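Local coordinates for structural polyprotein, VP3 (Israeli acute paralysis virus, PDB 5CDD), which probably serves as a structural component of the virus capsid, forming part of its protein shell as the VP3 piece cut from the structural polyprotein, at residues Q78-V90 with N170-V182. Sequence-based numbering, arbitrary orientation.
Sequences QKPIANGDDWGGV and NIGPDQDQLTGAV
P173 sets its CD over the six-membered ring of W87, 3.9 Å from the ring centroid and 13° off the ring normal, which defines a CH-pi contact; P173 CB lies near CZ3, and G172 CA covers the same face toward the rim. At the indole edge, W87 NE1 makes a weak hydrogen bond to I171 O (2.9 Å, bent to 129°), while I171 CG2 lies in the ring plane beside CZ2. Next to the indole, the V90 and P173 side chains slide past each other in opposite directions, V90 CB 3.8 Å from P173 CB. V90 CG2, anti to the carbonyl carbon, is turned to L178 CD1 and meets it tip to tip; CG1 is the second, more distant methyl, 3.9 Å from L178 CD1.

Q175 bends at chi2 and crosses P80, its CB packing on P80 CG at 3.9 Å. Its NE2 donates a hydrogen bond to G84 O (3.1 Å), almost in line with the carbonyl, although that oxygen is tilted 30° from the Q175 amide plane. This bond ties the type II' turn N83-D86 to the 3-10 segment 175-177. At the far end G180 N donates to a lone pair of Q78 O (2.6 Å).

The loop leading into edge strand 90-92 thus packs on the connection between strands 150-159 and 189-194, which holds the small 164-166/171-173 hairpin, in a jelly-roll capsid fold of the rhv-like family.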
ATOM      1  N   GLN B  78      48.512   4.309 -59.321  1.00 54.59           N
ATOM      2  CA  GLN B  78      47.308   3.497 -59.437  1.00 54.59           C
ATOM      3  C   GLN B  78      47.580   2.008 -59.202  1.00 53.33           C
ATOM      4  O   GLN B  78      46.992   1.151 -59.854  1.00 52.34           O
ATOM      5  CB  GLN B  78      46.653   3.707 -60.805  1.00 56.10           C
ATOM      6  CG  GLN B  78      46.176   5.130 -61.046  1.00 60.72           C
ATOM      7  CD  GLN B  78      45.198   5.221 -62.196  1.00 64.70           C
ATOM      8  OE1 GLN B  78      45.499   4.812 -63.318  1.00 65.76           O
ATOM      9  NE2 GLN B  78      44.019   5.765 -61.924  1.00 67.55           N
ATOM     10  N   LYS B  79      48.479   1.713 -58.270  1.00 52.55           N
ATOM     11  CA  LYS B  79      48.826   0.341 -57.915  1.00 52.65           C
ATOM     12  C   LYS B  79      48.893   0.278 -56.394  1.00 52.31           C
ATOM     13  O   LYS B  79      49.685   0.992 -55.776  1.00 52.61           O
ATOM     14  CB  LYS B  79      50.182  -0.053 -58.513  1.00 52.95           C
ATOM     15  CG  LYS B  79      50.615  -1.472 -58.166  1.00 54.30           C
ATOM     16  CD  LYS B  79      51.999  -1.810 -58.707  1.00 55.90           C
ATOM     17  CE  LYS B  79      52.480  -3.164 -58.190  1.00 57.12           C
ATOM     18  NZ  LYS B  79      52.543  -3.200 -56.699  1.00 58.49           N
ATOM     19  N   PRO B  80      48.072  -0.583 -55.768  1.00 51.57           N
ATOM     20  CA  PRO B  80      48.120  -0.650 -54.307  1.00 50.79           C
ATOM     21  C   PRO B  80      49.532  -0.831 -53.785  1.00 50.20           C
ATOM     22  O   PRO B  80      50.259  -1.717 -54.232  1.00 50.47           O
ATOM     23  CB  PRO B  80      47.214  -1.839 -53.984  1.00 50.54           C
ATOM     24  CG  PRO B  80      47.378  -2.719 -55.168  1.00 51.46           C
ATOM     25  CD  PRO B  80      47.315  -1.725 -56.310  1.00 51.94           C
ATOM     26  N   ILE B  81      49.919   0.029 -52.848  1.00 49.48           N
ATOM     27  CA  ILE B  81      51.248  -0.028 -52.256  1.00 49.70           C
ATOM     28  C   ILE B  81      51.607  -1.436 -51.809  1.00 51.08           C
ATOM     29  O   ILE B  81      50.937  -2.018 -50.957  1.00 51.84           O
ATOM     30  CB  ILE B  81      51.359   0.913 -51.049  1.00 48.18           C
ATOM     31  CG1 ILE B  81      51.423   2.351 -51.548  1.00 47.11           C
ATOM     32  CG2 ILE B  81      52.588   0.554 -50.215  1.00 47.22           C
ATOM     33  CD1 ILE B  81      51.408   3.382 -50.473  1.00 48.51           C
ATOM     34  N   ALA B  82      52.679  -1.973 -52.381  1.00 52.60           N
ATOM     35  CA  ALA B  82      53.123  -3.320 -52.055  1.00 53.59           C
ATOM     36  C   ALA B  82      53.648  -3.425 -50.640  1.00 54.67           C
ATOM     37  O   ALA B  82      54.399  -2.570 -50.178  1.00 55.25           O
ATOM     38  CB  ALA B  82      54.199  -3.769 -53.024  1.00 54.10           C
ATOM     39  N   ASN B  83      53.248  -4.494 -49.962  1.00 55.95           N
ATOM     40  CA  ASN B  83      53.664  -4.767 -48.593  1.00 57.26           C
ATOM     41  C   ASN B  83      53.792  -6.280 -48.511  1.00 58.76           C
ATOM     42  O   ASN B  83      53.289  -6.928 -47.590  1.00 59.19           O
ATOM     43  CB  ASN B  83      52.603  -4.270 -47.612  1.00 56.38           C
ATOM     44  CG  ASN B  83      53.010  -4.465 -46.170  1.00 56.47           C
ATOM     45  OD1 ASN B  83      54.044  -3.959 -45.731  1.00 56.54           O
ATOM     46  ND2 ASN B  83      52.199  -5.199 -45.423  1.00 56.25           N
ATOM     47  N   GLY B  84      54.490  -6.830 -49.496  1.00 60.22           N
ATOM     48  CA  GLY B  84      54.649  -8.265 -49.575  1.00 61.25           C
ATOM     49  C   GLY B  84      53.303  -8.759 -50.062  1.00 62.91           C
ATOM     50  O   GLY B  84      52.641  -8.075 -50.844  1.00 63.92           O
ATOM     51  N   ASP B  85      52.887  -9.933 -49.605  1.00 63.66           N
ATOM     52  CA  ASP B  85      51.596 -10.478 -49.996  1.00 64.90           C
ATOM     53  C   ASP B  85      50.607 -10.326 -48.848  1.00 63.61           C
ATOM     54  O   ASP B  85      49.613 -11.048 -48.767  1.00 64.42           O
ATOM     55  CB  ASP B  85      51.740 -11.948 -50.401  1.00 68.83           C
ATOM     56  CG  ASP B  85      52.293 -12.109 -51.810  1.00 72.61           C
ATOM     57  OD1 ASP B  85      53.220 -11.355 -52.178  1.00 74.65           O
ATOM     58  OD2 ASP B  85      51.815 -12.995 -52.549  1.00 74.21           O
ATOM     59  N   ASP B  86      50.893  -9.383 -47.952  1.00 61.36           N
ATOM     60  CA  ASP B  86      50.016  -9.121 -46.811  1.00 59.08           C
ATOM     61  C   ASP B  86      49.143  -7.912 -47.082  1.00 56.22           C
ATOM     62  O   ASP B  86      49.150  -7.356 -48.180  1.00 55.75           O
ATOM     63  CB  ASP B  86      50.817  -8.837 -45.542  1.00 62.30           C
ATOM     64  CG  ASP B  86      51.771  -9.951 -45.188  1.00 66.95           C
ATOM     65  OD1 ASP B  86      51.391 -11.136 -45.312  1.00 70.43           O
ATOM     66  OD2 ASP B  86      52.902  -9.640 -44.761  1.00 69.03           O
ATOM     67  N   TRP B  87      48.380  -7.537 -46.060  1.00 52.67           N
ATOM     68  CA  TRP B  87      47.475  -6.395 -46.097  1.00 48.72           C
ATOM     69  C   TRP B  87      48.140  -5.075 -45.704  1.00 48.42           C
ATOM     70  O   TRP B  87      49.206  -5.053 -45.089  1.00 48.80           O
ATOM     71  CB  TRP B  87      46.260  -6.653 -45.201  1.00 44.44           C
ATOM     72  CG  TRP B  87      45.627  -7.993 -45.420  1.00 39.66           C
ATOM     73  CD1 TRP B  87      45.962  -9.167 -44.811  1.00 38.47           C
ATOM     74  CD2 TRP B  87      44.547  -8.298 -46.311  1.00 37.33           C
ATOM     75  NE1 TRP B  87      45.158 -10.184 -45.267  1.00 37.48           N
ATOM     76  CE2 TRP B  87      44.281  -9.676 -46.189  1.00 36.54           C
ATOM     77  CE3 TRP B  87      43.780  -7.539 -47.200  1.00 35.95           C
ATOM     78  CZ2 TRP B  87      43.282 -10.311 -46.923  1.00 36.61           C
ATOM     79  CZ3 TRP B  87      42.787  -8.172 -47.928  1.00 36.02           C
ATOM     80  CH2 TRP B  87      42.547  -9.544 -47.785  1.00 36.51           C
ATOM     81  N   GLY B  88      47.481  -3.980 -46.065  1.00 47.78           N
ATOM     82  CA  GLY B  88      47.922  -2.629 -45.764  1.00 45.94           C
ATOM     83  C   GLY B  88      47.730  -1.742 -46.975  1.00 45.24           C
ATOM     84  O   GLY B  88      47.188  -0.642 -46.867  1.00 45.92           O
ATOM     85  N   GLY B  89      48.149  -2.228 -48.138  1.00 43.61           N
ATOM     86  CA  GLY B  89      47.943  -1.501 -49.374  1.00 40.86           C
ATOM     87  C   GLY B  89      46.441  -1.563 -49.536  1.00 39.48           C
ATOM     88  O   GLY B  89      45.771  -0.622 -49.963  1.00 39.19           O
ATOM     89  N   VAL B  90      45.938  -2.737 -49.172  1.00 38.90           N
ATOM     90  CA  VAL B  90      44.532  -3.113 -49.224  1.00 37.34           C
ATOM     91  C   VAL B  90      44.133  -3.451 -47.789  1.00 37.07           C
ATOM     92  O   VAL B  90      44.681  -4.372 -47.180  1.00 37.13           O
ATOM     93  CB  VAL B  90      44.291  -4.350 -50.113  1.00 36.59           C
ATOM     94  CG1 VAL B  90      42.802  -4.652 -50.175  1.00 34.58           C
ATOM     95  CG2 VAL B  90      44.839  -4.106 -51.510  1.00 36.37           C
ATOM     96  N   ASN B 170      46.529 -19.109 -44.929  1.00 43.24           N
ATOM     97  CA  ASN B 170      46.235 -17.696 -44.709  1.00 40.95           C
ATOM     98  C   ASN B 170      45.458 -17.113 -45.887  1.00 40.30           C
ATOM     99  O   ASN B 170      45.054 -17.839 -46.793  1.00 40.53           O
ATOM    100  CB  ASN B 170      47.542 -16.917 -44.515  1.00 40.49           C
ATOM    101  CG  ASN B 170      47.360 -15.656 -43.680  1.00 40.91           C
ATOM    102  OD1 ASN B 170      46.471 -14.845 -43.936  1.00 41.94           O
ATOM    103  ND2 ASN B 170      48.217 -15.485 -42.680  1.00 39.69           N
ATOM    104  N   ILE B 171      45.244 -15.802 -45.857  1.00 39.55           N
ATOM    105  CA  ILE B 171      44.527 -15.105 -46.921  1.00 39.01           C
ATOM    106  C   ILE B 171      45.120 -13.712 -47.115  1.00 39.42           C
ATOM    107  O   ILE B 171      45.251 -12.944 -46.163  1.00 39.88           O
ATOM    108  CB  ILE B 171      43.023 -14.963 -46.596  1.00 38.02           C
ATOM    109  CG1 ILE B 171      42.372 -16.345 -46.525  1.00 37.26           C
ATOM    110  CG2 ILE B 171      42.336 -14.118 -47.662  1.00 36.95           C
ATOM    111  CD1 ILE B 171      40.902 -16.309 -46.187  1.00 36.60           C
ATOM    112  N   GLY B 172      45.480 -13.394 -48.355  1.00 39.23           N
ATOM    113  CA  GLY B 172      46.057 -12.097 -48.647  1.00 38.70           C
ATOM    114  C   GLY B 172      45.321 -11.404 -49.774  1.00 39.36           C
ATOM    115  O   GLY B 172      44.430 -11.994 -50.382  1.00 39.53           O
ATOM    116  N   PRO B 173      45.671 -10.146 -50.079  1.00 40.12           N
ATOM    117  CA  PRO B 173      45.018  -9.392 -51.150  1.00 41.85           C
ATOM    118  C   PRO B 173      45.523  -9.759 -52.543  1.00 44.80           C
ATOM    119  O   PRO B 173      46.645 -10.243 -52.704  1.00 45.00           O
ATOM    120  CB  PRO B 173      45.341  -7.949 -50.787  1.00 39.86           C
ATOM    121  CG  PRO B 173      46.730  -8.071 -50.250  1.00 38.71           C
ATOM    122  CD  PRO B 173      46.641  -9.300 -49.360  1.00 39.16           C
ATOM    123  N   ASP B 174      44.679  -9.523 -53.542  1.00 48.18           N
ATOM    124  CA  ASP B 174      45.018  -9.795 -54.932  1.00 51.07           C
ATOM    125  C   ASP B 174      45.317  -8.450 -55.588  1.00 52.99           C
ATOM    126  O   ASP B 174      44.487  -7.906 -56.318  1.00 53.70           O
ATOM    127  CB  ASP B 174      43.843 -10.463 -55.645  1.00 52.13           C
ATOM    128  CG  ASP B 174      44.239 -11.067 -56.974  1.00 53.25           C
ATOM    129  OD1 ASP B 174      44.963 -10.402 -57.744  1.00 54.93           O
ATOM    130  OD2 ASP B 174      43.819 -12.208 -57.254  1.00 53.99           O
ATOM    131  N   GLN B 175      46.504  -7.922 -55.309  1.00 54.61           N
ATOM    132  CA  GLN B 175      46.947  -6.633 -55.827  1.00 56.39           C
ATOM    133  C   GLN B 175      46.773  -6.447 -57.323  1.00 57.17           C
ATOM    134  O   GLN B 175      46.342  -5.388 -57.772  1.00 57.87           O
ATOM    135  CB  GLN B 175      48.409  -6.419 -55.463  1.00 57.42           C
ATOM    136  CG  GLN B 175      48.661  -6.479 -53.979  1.00 59.72           C
ATOM    137  CD  GLN B 175      49.858  -7.338 -53.640  1.00 61.22           C
ATOM    138  OE1 GLN B 175      49.862  -8.543 -53.896  1.00 62.16           O
ATOM    139  NE2 GLN B 175      50.884  -6.725 -53.059  1.00 61.09           N
ATOM    140  N   ASP B 176      47.109  -7.473 -58.095  1.00 57.79           N
ATOM    141  CA  ASP B 176      46.989  -7.394 -59.546  1.00 58.48           C
ATOM    142  C   ASP B 176      45.587  -6.992 -59.984  1.00 57.62           C
ATOM    143  O   ASP B 176      45.403  -6.422 -61.056  1.00 57.20           O
ATOM    144  CB  ASP B 176      47.354  -8.737 -60.185  1.00 60.97           C
ATOM    145  CG  ASP B 176      48.724  -9.227 -59.768  1.00 63.60           C
ATOM    146  OD1 ASP B 176      49.715  -8.498 -59.989  1.00 63.19           O
ATOM    147  OD2 ASP B 176      48.807 -10.347 -59.220  1.00 65.15           O
ATOM    148  N   GLN B 177      44.602  -7.283 -59.145  1.00 57.06           N
ATOM    149  CA  GLN B 177      43.216  -6.966 -59.451  1.00 56.55           C
ATOM    150  C   GLN B 177      42.815  -5.571 -59.005  1.00 55.51           C
ATOM    151  O   GLN B 177      41.724  -5.108 -59.322  1.00 54.94           O
ATOM    152  CB  GLN B 177      42.298  -7.984 -58.777  1.00 57.89           C
ATOM    153  CG  GLN B 177      42.405  -9.376 -59.355  1.00 62.36           C
ATOM    154  CD  GLN B 177      41.222  -9.729 -60.233  1.00 65.42           C
ATOM    155  OE1 GLN B 177      40.129 -10.018 -59.738  1.00 66.75           O
ATOM    156  NE2 GLN B 177      41.429  -9.700 -61.544  1.00 66.81           N
ATOM    157  N   LEU B 178      43.701  -4.895 -58.281  1.00 54.69           N
ATOM    158  CA  LEU B 178      43.397  -3.566 -57.777  1.00 53.88           C
ATOM    159  C   LEU B 178      44.248  -2.446 -58.368  1.00 54.14           C
ATOM    160  O   LEU B 178      44.623  -1.506 -57.667  1.00 54.72           O
ATOM    161  CB  LEU B 178      43.507  -3.575 -56.249  1.00 52.32           C
ATOM    162  CG  LEU B 178      42.507  -4.500 -55.547  1.00 49.97           C
ATOM    163  CD1 LEU B 178      42.855  -4.616 -54.081  1.00 49.92           C
ATOM    164  CD2 LEU B 178      41.094  -3.961 -55.725  1.00 49.75           C
ATOM    165  N   THR B 179      44.541  -2.553 -59.662  1.00 54.52           N
ATOM    166  CA  THR B 179      45.321  -1.540 -60.366  1.00 55.29           C
ATOM    167  C   THR B 179      44.401  -0.567 -61.102  1.00 56.63           C
ATOM    168  O   THR B 179      43.299  -0.929 -61.504  1.00 58.23           O
ATOM    169  CB  THR B 179      46.262  -2.169 -61.394  1.00 54.23           C
ATOM    170  OG1 THR B 179      45.493  -2.892 -62.365  1.00 54.42           O
ATOM    171  CG2 THR B 179      47.264  -3.089 -60.699  1.00 52.70           C
ATOM    172  N   GLY B 180      44.869   0.661 -61.292  1.00 57.15           N
ATOM    173  CA  GLY B 180      44.069   1.674 -61.961  1.00 56.75           C
ATOM    174  C   GLY B 180      43.232   1.298 -63.175  1.00 56.57           C
ATOM    175  O   GLY B 180      42.206   1.939 -63.417  1.00 57.88           O
ATOM    176  N   ALA B 181      43.649   0.281 -63.927  1.00 54.77           N
ATOM    177  CA  ALA B 181      42.937  -0.143 -65.134  1.00 53.63           C
ATOM    178  C   ALA B 181      41.763  -1.066 -64.849  1.00 52.85           C
ATOM    179  O   ALA B 181      40.636  -0.796 -65.252  1.00 52.90           O
ATOM    180  CB  ALA B 181      43.904  -0.822 -66.088  1.00 53.49           C
ATOM    181  N   VAL B 182      42.029  -2.155 -64.141  1.00 52.18           N
ATOM    182  CA  VAL B 182      40.985  -3.113 -63.811  1.00 51.17           C
ATOM    183  C   VAL B 182      40.149  -2.655 -62.622  1.00 50.33           C
ATOM    184  O   VAL B 182      39.080  -3.195 -62.379  1.00 50.29           O
ATOM    185  CB  VAL B 182      41.602  -4.502 -63.520  1.00 50.86           C
ATOM    186  CG1 VAL B 182      42.695  -4.364 -62.496  1.00 51.23           C
ATOM    187  CG2 VAL B 182      40.553  -5.459 -63.010  1.00 51.40           C
TER